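Local coordinates for CdiI immunity protein (Cupriavidus taiwanensis, PDB 5T87) that probably protects its own cell from a contact-dependent growth inhibition toxin by binding and neutralising the toxin domain, at residues A[42-46]-A[79-85]. Numbering follows the deposited sequence.
Sequences WEWAF and DLDVAMA
W42 lies flat against the chain at L80 and D81, with no hydrogen bond between the two segments. L80 CB sits over the six-membered ring of W42, 3.7 Å from its centroid and 17° off the ring normal, a CH-pi contact. The backbone N of D81 lies above the same face, displaced toward the rim on the NE1 side, 3.6 Å from W42 NE1. CG of W42 stands anti to its own backbone N (chi1 172°), and this sends the indole across to the other segment. At the far end of the ring, W42 CH2 reaches A85 CB at 3.8 Å, in an oblique approach.

F46 comes one helical turn later. Its CB lies over the opposite face of the W42 indole, so the indole is held between F46 CB on one face and L80 CB with D81 N on the other. W42 CZ2 in turn lies over a face of the F46 ring. Beyond W42, the tip of F46 meets the first turn of helix 82-91: CZ is 3.8 Å from M84 O, and CE2 is 4.1 Å from CB of M84, a selenomethionine. The M84 chain then bends away.

At the exposed margin, E43 OE2 lies in plane at the indole edge and 4.3 Å from D81 OD2. If both carboxylates are charged, they would repel weakly. D81 is the N-cap residue of helix 82-91, and its backbone O accepts the helical hydrogen bond from A85 N.

The contact joins the first turn of helix 42-53 to the loop and first turn of helix 82-91 in this mainly helical protein. Helix 60-76 lies between the two in sequence and meets W42 through L73 and L80 through A74. Helix 96-114 also packs on L80, through L109 and R113, while F88 of helix 82-91 meets F46 edge-to-face.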
loop_
_atom_site.group_PDB
_atom_site.type_symbol
_atom_site.label_atom_id
_atom_site.label_comp_id
_atom_site.label_asym_id
_atom_site.label_seq_id
_atom_site.Cartn_x
_atom_site.Cartn_y
_atom_site.Cartn_z
ATOM N N TRP A 42 -1.596 12.909 -9.778
ATOM C CA TRP A 42 -1.227 11.616 -10.343
ATOM C C TRP A 42 0.095 11.633 -11.111
ATOM O O TRP A 42 0.991 10.860 -10.813
ATOM C CB TRP A 42 -2.331 11.043 -11.260
ATOM C CG TRP A 42 -1.843 9.830 -11.977
ATOM C CD1 TRP A 42 -1.375 9.773 -13.267
ATOM C CD2 TRP A 42 -1.670 8.509 -11.437
ATOM N NE1 TRP A 42 -0.955 8.500 -13.565
ATOM C CE2 TRP A 42 -1.125 7.704 -12.467
ATOM C CE3 TRP A 42 -1.954 7.916 -10.196
ATOM C CZ2 TRP A 42 -0.843 6.352 -12.294
ATOM C CZ3 TRP A 42 -1.683 6.560 -10.028
ATOM C CH2 TRP A 42 -1.136 5.795 -11.074
ATOM N N GLU A 43 0.211 12.502 -12.098
ATOM C CA GLU A 43 1.392 12.501 -12.952
ATOM C C GLU A 43 2.656 12.811 -12.166
ATOM O O GLU A 43 3.638 12.091 -12.263
ATOM C CB GLU A 43 1.227 13.470 -14.125
ATOM C CG GLU A 43 0.158 13.038 -15.124
ATOM C CD GLU A 43 0.508 11.799 -15.941
ATOM O OE1 GLU A 43 1.695 11.463 -16.081
ATOM O OE2 GLU A 43 -0.426 11.168 -16.489
ATOM N N TRP A 44 2.619 13.868 -11.371
ATOM C CA TRP A 44 3.756 14.237 -10.520
ATOM C C TRP A 44 4.158 13.099 -9.570
ATOM O O TRP A 44 5.334 12.775 -9.433
ATOM C CB TRP A 44 3.402 15.493 -9.726
ATOM C CG TRP A 44 4.520 16.102 -9.010
ATOM C CD1 TRP A 44 5.361 17.084 -9.464
ATOM C CD2 TRP A 44 4.936 15.794 -7.683
ATOM N NE1 TRP A 44 6.286 17.401 -8.481
ATOM C CE2 TRP A 44 6.044 16.623 -7.384
ATOM C CE3 TRP A 44 4.478 14.899 -6.713
ATOM C CZ2 TRP A 44 6.692 16.579 -6.161
ATOM C CZ3 TRP A 44 5.127 14.851 -5.499
ATOM C CH2 TRP A 44 6.229 15.686 -5.234
ATOM N N ALA A 45 3.165 12.497 -8.930
ATOM C CA ALA A 45 3.399 11.418 -7.974
ATOM C C ALA A 45 3.825 10.086 -8.610
ATOM O O ALA A 45 4.712 9.413 -8.076
ATOM C CB ALA A 45 2.157 11.209 -7.128
ATOM N N PHE A 46 3.177 9.704 -9.718
ATOM C CA PHE A 46 3.407 8.411 -10.404
ATOM C C PHE A 46 4.833 8.373 -10.920
ATOM O O PHE A 46 5.531 7.397 -10.725
ATOM C CB PHE A 46 2.388 8.251 -11.544
ATOM C CG PHE A 46 2.505 6.983 -12.353
ATOM C CD1 PHE A 46 2.563 5.742 -11.748
ATOM C CD2 PHE A 46 2.468 7.038 -13.744
ATOM C CE1 PHE A 46 2.635 4.586 -12.508
ATOM C CE2 PHE A 46 2.553 5.879 -14.517
ATOM C CZ PHE A 46 2.616 4.651 -13.897
ATOM N N ASP A 79 -8.632 10.696 -11.303
ATOM C CA ASP A 79 -8.110 11.039 -12.637
ATOM C C ASP A 79 -6.735 10.448 -12.957
ATOM O O ASP A 79 -5.952 11.050 -13.706
ATOM C CB ASP A 79 -8.117 12.564 -12.850
ATOM C CG ASP A 79 -7.185 13.317 -11.905
ATOM O OD1 ASP A 79 -6.424 12.700 -11.108
ATOM O OD2 ASP A 79 -7.234 14.561 -11.971
ATOM N N LEU A 80 -6.426 9.284 -12.390
ATOM C CA LEU A 80 -5.253 8.549 -12.843
ATOM C C LEU A 80 -5.376 8.161 -14.334
ATOM O O LEU A 80 -6.476 8.031 -14.871
ATOM C CB LEU A 80 -5.001 7.293 -11.993
ATOM C CG LEU A 80 -5.782 6.031 -12.362
ATOM C CD1 LEU A 80 -5.364 4.863 -11.494
ATOM C CD2 LEU A 80 -7.277 6.253 -12.240
ATOM N N ASP A 81 -4.225 7.986 -14.971
ATOM C CA ASP A 81 -4.117 7.339 -16.267
ATOM C C ASP A 81 -4.119 5.825 -16.050
ATOM O O ASP A 81 -3.099 5.245 -15.718
ATOM C CB ASP A 81 -2.823 7.800 -16.954
ATOM C CG ASP A 81 -2.803 7.514 -18.438
ATOM O OD1 ASP A 81 -3.469 6.562 -18.885
ATOM O OD2 ASP A 81 -2.096 8.240 -19.167
ATOM N N VAL A 82 -5.275 5.200 -16.238
ATOM C CA VAL A 82 -5.476 3.793 -15.898
ATOM C C VAL A 82 -4.573 2.901 -16.735
ATOM O O VAL A 82 -3.928 2.005 -16.214
ATOM C CB VAL A 82 -6.948 3.354 -16.112
ATOM C CG1 VAL A 82 -7.115 1.852 -15.895
ATOM C CG2 VAL A 82 -7.893 4.131 -15.196
ATOM N N ALA A 83 -4.545 3.141 -18.037
ATOM C CA ALA A 83 -3.710 2.351 -18.947
ATOM C C ALA A 83 -2.226 2.420 -18.583
ATOM O O ALA A 83 -1.531 1.419 -18.711
ATOM C CB ALA A 83 -3.913 2.794 -20.394
HETATM N N MSE A 84 -1.749 3.583 -18.138
HETATM C CA MSE A 84 -0.340 3.743 -17.775
HETATM C C MSE A 84 -0.045 3.020 -16.481
HETATM O O MSE A 84 0.990 2.341 -16.371
HETATM C CB MSE A 84 0.085 5.201 -17.656
HETATM C CG MSE A 84 0.096 5.907 -19.011
HETATM SE SE MSE A 84 1.409 5.142 -20.297
HETATM C CE MSE A 84 0.119 4.170 -21.444
ATOM N N ALA A 85 -0.953 3.146 -15.511
ATOM C CA ALA A 85 -0.838 2.446 -14.239
ATOM C C ALA A 85 -0.818 0.931 -14.451
ATOM O O ALA A 85 -0.014 0.218 -13.819
ATOM C CB ALA A 85 -1.969 2.845 -13.303
#